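Local coordinates for alpha-L-rhamnosidase (Klebsiella oxytoca, PDB 4XHC), which hydrolyses terminal alpha-L-rhamnose residues from glycosides as a two-domain member of glycoside hydrolase family 78, at residues Gly238-Arg243 with Asn524-Ala529; Phe504-Asp509 with His528-Thr533. All coordinates share one frame; numbering follows the deposited sequence.

Overall arrangement
Interactions 1 and 2 lie at the heart of the chain, their centres about 9 Å apart, in the six-hairpin glycosidase domain of the family. The 238-243 loop follows helix 214-230; the 504-509, 524-529 and 528-533 segments come far later, in the long connection between helices 482-498 and 534-540. The two contacts share H528 and A529, and both touch the bound rhamnose. They are also joined directly: R241 NH2 and E506 OE1 form a salt bridge, and helix 214-230 lies against both. Loops from early and late in the domain thus meet at the rhamnose pocket.

Interaction 1. Residues Gly238-Arg243 with Asn524-Ala529; sequences GPKRDR and NSYCHA. With RAM (alpha-L-rhamnopyranose), chain C.
The ammonium of K240 is gripped by three groups: NZ donates to N524 O, 2.9 Å away and nearly in line with the carbonyl bond, and forms salt bridges with E130 and E134. Its chain bends about CG-CD (chi3 91°) on the way there. The hydroxyl of S525 has two firm partners, the proton directions undecided: OG lies 2.9 Å from ND1 of H528 and also meets a water, and the backbone N of C527 adds a weak third bond. The same water accepts from the backbone N of K240 and so joins the loops. With ND1 tied to this hydroxyl, NE2 at the far side of the imidazole donates to O3 of the rhamnose over 3.1 Å at 161°. G238 CA lies obliquely to the ring, 3.6 Å from H528 ND1, and makes a CA-H...O contact with C527 O at 3.5 Å; R241 O sits near the ring plane at the CE1 edge. P239 lays its CD 4.0 Å from C527 SG. R241 NH2 and S525 N both point their N-H groups at E506 OE1, and R241 NE donates to I523 O. R241 NH1 forms a salt bridge with D242 OD1 (2.8 Å), the two residues being joined by a cis peptide bond. R241, D242 and H528 all line the rhamnose pocket. The chemistry implies a second shell: S525 OG, itself held by the water, probably orients H528 through ND1, and D242 and E506 hold separate NH groups of the guanidinium, consistent with R241 positioning E506.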
loop_
_atom_site.group_PDB
_atom_site.type_symbol
_atom_site.label_atom_id
_atom_site.label_comp_id
_atom_site.label_asym_id
_atom_site.label_seq_id
_atom_site.Cartn_x
_atom_site.Cartn_y
_atom_site.Cartn_z
ATOM N N GLY A 238 9.515 -6.082 -21.720
ATOM C CA GLY A 238 10.308 -5.708 -20.538
ATOM C C GLY A 238 9.583 -6.115 -19.250
ATOM O O GLY A 238 8.393 -5.848 -19.107
ATOM N N PRO A 239 10.285 -6.775 -18.309
ATOM C CA PRO A 239 9.584 -7.285 -17.133
ATOM C C PRO A 239 9.107 -6.227 -16.139
ATOM O O PRO A 239 8.178 -6.498 -15.375
ATOM C CB PRO A 239 10.622 -8.201 -16.470
ATOM C CG PRO A 239 11.644 -8.483 -17.517
ATOM C CD PRO A 239 11.684 -7.244 -18.343
ATOM N N LYS A 240 9.743 -5.058 -16.115
ATOM C CA LYS A 240 9.239 -3.944 -15.308
ATOM C C LYS A 240 8.065 -3.306 -16.025
ATOM O O LYS A 240 7.002 -3.072 -15.453
ATOM C CB LYS A 240 10.311 -2.877 -15.095
ATOM C CG LYS A 240 9.770 -1.634 -14.393
ATOM C CD LYS A 240 10.863 -0.663 -13.982
ATOM C CE LYS A 240 11.128 0.356 -15.064
ATOM N NZ LYS A 240 12.455 0.992 -14.870
ATOM N N ARG A 241 8.302 -3.015 -17.292
ATOM C CA ARG A 241 7.349 -2.347 -18.145
ATOM C C ARG A 241 7.719 -2.732 -19.594
ATOM O O ARG A 241 8.900 -2.648 -19.927
ATOM C CB ARG A 241 7.509 -0.851 -17.914
ATOM C CG ARG A 241 6.588 -0.017 -18.760
ATOM C CD ARG A 241 7.124 1.372 -19.026
ATOM N NE ARG A 241 8.357 1.366 -19.786
ATOM C CZ ARG A 241 8.464 1.028 -21.058
ATOM N NH1 ARG A 241 7.429 0.601 -21.756
ATOM N NH2 ARG A 241 9.639 1.091 -21.629
ATOM N N ASP A 242 6.789 -3.133 -20.471
ATOM C CA ASP A 242 5.331 -3.123 -20.286
ATOM C C ASP A 242 4.766 -4.467 -19.847
ATOM O O ASP A 242 3.546 -4.611 -19.775
ATOM C CB ASP A 242 4.618 -2.835 -21.619
ATOM C CG ASP A 242 5.104 -1.582 -22.304
ATOM O OD1 ASP A 242 4.827 -0.477 -21.795
ATOM O OD2 ASP A 242 5.733 -1.700 -23.381
ATOM N N ARG A 243 5.628 -5.454 -19.610
ATOM C CA ARG A 243 5.194 -6.819 -19.243
ATOM C C ARG A 243 4.246 -7.442 -20.261
ATOM O O ARG A 243 3.298 -8.125 -19.887
ATOM C CB ARG A 243 4.506 -6.828 -17.880
ATOM C CG ARG A 243 5.199 -5.980 -16.845
ATOM C CD ARG A 243 4.515 -6.089 -15.502
ATOM N NE ARG A 243 5.233 -5.309 -14.498
ATOM C CZ ARG A 243 5.145 -5.506 -13.192
ATOM N NH1 ARG A 243 4.355 -6.453 -12.714
ATOM N NH2 ARG A 243 5.863 -4.765 -12.358
ATOM N N ASN A 524 12.119 4.232 -18.450
ATOM C CA ASN A 524 12.686 3.338 -19.454
ATOM C C ASN A 524 12.848 1.955 -18.829
ATOM O O ASN A 524 12.963 1.821 -17.607
ATOM C CB ASN A 524 14.059 3.824 -19.961
ATOM C CG ASN A 524 13.983 5.118 -20.758
ATOM O OD1 ASN A 524 12.899 5.602 -21.095
ATOM N ND2 ASN A 524 15.145 5.686 -21.068
ATOM N N SER A 525 12.864 0.935 -19.678
ATOM C CA SER A 525 13.141 -0.437 -19.248
ATOM C C SER A 525 14.630 -0.725 -19.383
ATOM O O SER A 525 15.255 -0.328 -20.364
ATOM C CB SER A 525 12.319 -1.416 -20.078
ATOM O OG SER A 525 12.792 -2.734 -19.910
ATOM N N TYR A 526 15.198 -1.398 -18.387
ATOM C CA TYR A 526 16.635 -1.721 -18.370
ATOM C C TYR A 526 16.889 -3.214 -18.530
ATOM O O TYR A 526 18.003 -3.700 -18.343
ATOM C CB TYR A 526 17.296 -1.155 -17.102
ATOM C CG TYR A 526 17.294 0.338 -17.150
ATOM C CD1 TYR A 526 18.287 1.029 -17.822
ATOM C CD2 TYR A 526 16.247 1.064 -16.608
ATOM C CE1 TYR A 526 18.259 2.413 -17.918
ATOM C CE2 TYR A 526 16.218 2.444 -16.685
ATOM C CZ TYR A 526 17.223 3.112 -17.342
ATOM O OH TYR A 526 17.177 4.480 -17.415
ATOM N N CYS A 527 15.842 -3.926 -18.924
ATOM C CA CYS A 527 15.951 -5.319 -19.327
ATOM C C CYS A 527 14.933 -5.509 -20.430
ATOM O O CYS A 527 13.761 -5.756 -20.150
ATOM C CB CYS A 527 15.653 -6.248 -18.150
ATOM S SG CYS A 527 15.639 -7.996 -18.574
ATOM N N HIS A 528 15.374 -5.348 -21.677
ATOM C CA HIS A 528 14.470 -5.377 -22.821
ATOM C C HIS A 528 15.049 -6.328 -23.835
ATOM O O HIS A 528 16.145 -6.107 -24.342
ATOM C CB HIS A 528 14.318 -3.976 -23.427
ATOM C CG HIS A 528 12.901 -3.583 -23.692
ATOM N ND1 HIS A 528 12.011 -3.298 -22.682
ATOM C CD2 HIS A 528 12.225 -3.402 -24.849
ATOM C CE1 HIS A 528 10.843 -2.973 -23.203
ATOM N NE2 HIS A 528 10.945 -3.027 -24.516
ATOM N N ALA A 529 14.299 -7.379 -24.137
ATOM C CA ALA A 529 14.829 -8.504 -24.907
ATOM C C ALA A 529 15.024 -8.212 -26.397
ATOM O O ALA A 529 15.703 -8.968 -27.086
ATOM C CB ALA A 529 13.958 -9.737 -24.709
HETATM C C1 RAM C . 7.248 0.542 -26.645
HETATM C C2 RAM C . 8.207 -0.553 -26.220
HETATM C C3 RAM C . 8.017 -1.793 -27.073
HETATM C C4 RAM C . 7.835 -1.380 -28.523
HETATM C C5 RAM C . 6.514 -0.640 -28.656
HETATM C C6 RAM C . 6.528 0.417 -29.732
HETATM O O1 RAM C . 6.757 1.143 -25.513
HETATM O O2 RAM C . 9.515 -0.046 -26.428
HETATM O O3 RAM C . 9.143 -2.666 -26.957
HETATM O O4 RAM C . 7.808 -2.520 -29.363
HETATM O O5 RAM C . 6.175 0.004 -27.409
HETATM O O HOH W 1 12.112 -4.083 -17.607
#

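Interaction 2. Residues Phe504-Asp509 with His528-Thr533; sequences FWEIFD and HAWSCT. With RAM (alpha-L-rhamnopyranose), chain C.
Backbone and side-chain hydrogen bonds join F504-E506 to H528 and the 3-10 turn 529-531 that follows it, in the sugar pocket of this six-hairpin glycosidase domain. H528 N reaches F504 O at 2.9 Å, and S531 OG donates to W505 O at 2.6 Å, approaching from above the carbonyl plane. W530 NE1 lies in the carbonyl plane of E506 and uses a lone pair of its O, 3.2 Å away, which limits the rotation of the indole. Stacking comes next: E506, extended with CG anti to its N (chi1 -179°), runs alongside H528 and sets CG over the centre of the imidazole, 3.5 Å from the centroid, a CH-pi contact. Beyond it the carboxylate and imidazole planes are 26° apart. F504 adds apolar packing: its CB meets S531 CB at 3.7 Å while its ring rests among helices 214-230 and 482-498. Three of these residues, E506, H528 and W530, meet the sugar. Rhamnose O3 lies over one face of the W530 indole, near its rim, and Y467 stacks on this tryptophan. E506 OE1 is taken by R241 and S525 N, leaving OE2, also bonded to Y518, to accept from rhamnose O2 at 2.6 Å.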
loop_
_atom_site.group_PDB
_atom_site.type_symbol
_atom_site.label_atom_id
_atom_site.label_comp_id
_atom_site.label_asym_id
_atom_site.label_seq_id
_atom_site.Cartn_x
_atom_site.Cartn_y
_atom_site.Cartn_z
ATOM N N PHE A 504 20.509 -5.902 -20.976
ATOM C CA PHE A 504 20.543 -4.838 -21.978
ATOM C C PHE A 504 19.272 -3.979 -21.983
ATOM O O PHE A 504 18.171 -4.447 -21.674
ATOM C CB PHE A 504 20.867 -5.389 -23.371
ATOM C CG PHE A 504 22.289 -5.844 -23.511
ATOM C CD1 PHE A 504 23.334 -5.013 -23.136
ATOM C CD2 PHE A 504 22.588 -7.104 -23.988
ATOM C CE1 PHE A 504 24.649 -5.428 -23.241
ATOM C CE2 PHE A 504 23.901 -7.525 -24.097
ATOM C CZ PHE A 504 24.933 -6.685 -23.721
ATOM N N TRP A 505 19.451 -2.715 -22.365
ATOM C CA TRP A 505 18.446 -1.682 -22.144
ATOM C C TRP A 505 17.499 -1.523 -23.324
ATOM O O TRP A 505 17.873 -1.770 -24.464
ATOM C CB TRP A 505 19.131 -0.339 -21.861
ATOM C CG TRP A 505 20.168 -0.381 -20.759
ATOM C CD1 TRP A 505 20.288 -1.316 -19.770
ATOM C CD2 TRP A 505 21.213 0.569 -20.536
ATOM N NE1 TRP A 505 21.350 -1.007 -18.955
ATOM C CE2 TRP A 505 21.935 0.143 -19.406
ATOM C CE3 TRP A 505 21.612 1.736 -21.191
ATOM C CZ2 TRP A 505 23.035 0.843 -18.916
ATOM C CZ3 TRP A 505 22.702 2.431 -20.705
ATOM C CH2 TRP A 505 23.403 1.984 -19.579
ATOM N N GLU A 506 16.277 -1.086 -23.035
ATOM C CA GLU A 506 15.314 -0.732 -24.070
ATOM C C GLU A 506 15.828 0.415 -24.971
ATOM O O GLU A 506 15.751 0.331 -26.202
ATOM C CB GLU A 506 14.008 -0.315 -23.415
ATOM C CG GLU A 506 12.889 0.061 -24.380
ATOM C CD GLU A 506 11.725 0.743 -23.690
ATOM O OE1 GLU A 506 11.943 1.256 -22.567
ATOM O OE2 GLU A 506 10.592 0.757 -24.235
ATOM N N ILE A 507 16.343 1.467 -24.341
ATOM C CA ILE A 507 16.783 2.682 -25.024
ATOM C C ILE A 507 18.284 2.892 -24.823
ATOM O O ILE A 507 18.767 2.785 -23.702
ATOM C CB ILE A 507 16.066 3.923 -24.420
ATOM C CG1 ILE A 507 14.539 3.747 -24.415
ATOM C CG2 ILE A 507 16.472 5.201 -25.136
ATOM C CD1 ILE A 507 13.918 3.511 -25.773
ATOM N N PHE A 508 19.023 3.197 -25.889
ATOM C CA PHE A 508 20.444 3.575 -25.754
ATOM C C PHE A 508 21.028 4.344 -26.958
ATOM O O PHE A 508 21.276 3.778 -28.033
ATOM C CB PHE A 508 21.314 2.343 -25.422
ATOM C CG PHE A 508 22.762 2.673 -25.137
ATOM C CD1 PHE A 508 23.108 3.731 -24.295
ATOM C CD2 PHE A 508 23.782 1.918 -25.700
ATOM C CE1 PHE A 508 24.434 4.035 -24.043
ATOM C CE2 PHE A 508 25.111 2.222 -25.450
ATOM C CZ PHE A 508 25.438 3.279 -24.620
ATOM N N ASP A 509 21.220 5.644 -26.764
ATOM C CA ASP A 509 21.946 6.503 -27.700
ATOM C C ASP A 509 23.244 6.907 -26.991
ATOM O O ASP A 509 23.201 7.695 -26.049
ATOM C CB ASP A 509 21.099 7.742 -28.038
ATOM C CG ASP A 509 21.844 8.769 -28.885
ATOM O OD1 ASP A 509 22.959 8.480 -29.383
ATOM O OD2 ASP A 509 21.293 9.881 -29.052
ATOM N N HIS A 528 15.374 -5.348 -21.677
ATOM C CA HIS A 528 14.470 -5.377 -22.821
ATOM C C HIS A 528 15.049 -6.328 -23.835
ATOM O O HIS A 528 16.145 -6.107 -24.342
ATOM C CB HIS A 528 14.318 -3.976 -23.427
ATOM C CG HIS A 528 12.901 -3.583 -23.692
ATOM N ND1 HIS A 528 12.011 -3.298 -22.682
ATOM C CD2 HIS A 528 12.225 -3.402 -24.849
ATOM C CE1 HIS A 528 10.843 -2.973 -23.203
ATOM N NE2 HIS A 528 10.945 -3.027 -24.516
ATOM N N ALA A 529 14.299 -7.379 -24.137
ATOM C CA ALA A 529 14.829 -8.504 -24.907
ATOM C C ALA A 529 15.024 -8.212 -26.397
ATOM O O ALA A 529 15.703 -8.968 -27.086
ATOM C CB ALA A 529 13.958 -9.737 -24.709
ATOM N N TRP A 530 14.453 -7.122 -26.896
ATOM C CA TRP A 530 14.739 -6.719 -28.261
ATOM C C TRP A 530 16.178 -6.219 -28.378
ATOM O O TRP A 530 16.660 -5.969 -29.479
ATOM C CB TRP A 530 13.698 -5.708 -28.793
ATOM C CG TRP A 530 13.796 -4.269 -28.364
ATOM C CD1 TRP A 530 14.759 -3.688 -27.595
ATOM C CD2 TRP A 530 12.902 -3.211 -28.741
ATOM N NE1 TRP A 530 14.507 -2.339 -27.444
ATOM C CE2 TRP A 530 13.377 -2.024 -28.147
ATOM C CE3 TRP A 530 11.748 -3.155 -29.525
ATOM C CZ2 TRP A 530 12.739 -0.802 -28.304
ATOM C CZ3 TRP A 530 11.112 -1.943 -29.680
ATOM C CH2 TRP A 530 11.608 -0.781 -29.071
ATOM N N SER A 531 16.863 -6.096 -27.238
ATOM C CA SER A 531 18.273 -5.697 -27.207
ATOM C C SER A 531 19.257 -6.842 -26.948
ATOM O O SER A 531 20.436 -6.582 -26.742
ATOM C CB SER A 531 18.491 -4.640 -26.126
ATOM O OG SER A 531 17.598 -3.558 -26.290
ATOM N N CYS A 532 18.800 -8.090 -26.979
ATOM C CA CYS A 532 19.670 -9.223 -26.649
ATOM C C CYS A 532 20.119 -10.057 -27.862
ATOM O O CYS A 532 20.584 -11.189 -27.704
ATOM C CB CYS A 532 18.976 -10.132 -25.627
ATOM S SG CYS A 532 17.650 -11.155 -26.306
ATOM N N THR A 533 20.024 -9.490 -29.060
ATOM C CA THR A 533 20.338 -10.236 -30.273
ATOM C C THR A 533 21.817 -10.558 -30.476
ATOM O O THR A 533 22.136 -11.489 -31.215
ATOM C CB THR A 533 19.819 -9.524 -31.526
ATOM O OG1 THR A 533 20.113 -8.128 -31.443
ATOM C CG2 THR A 533 18.327 -9.719 -31.653
HETATM C C1 RAM C . 7.248 0.542 -26.645
HETATM C C2 RAM C . 8.207 -0.553 -26.220
HETATM C C3 RAM C . 8.017 -1.793 -27.073
HETATM C C4 RAM C . 7.835 -1.380 -28.523
HETATM C C5 RAM C . 6.514 -0.640 -28.656
HETATM C C6 RAM C . 6.528 0.417 -29.732
HETATM O O1 RAM C . 6.757 1.143 -25.513
HETATM O O2 RAM C . 9.515 -0.046 -26.428
HETATM O O3 RAM C . 9.143 -2.666 -26.957
HETATM O O4 RAM C . 7.808 -2.520 -29.363
HETATM O O5 RAM C . 6.175 0.004 -27.409
#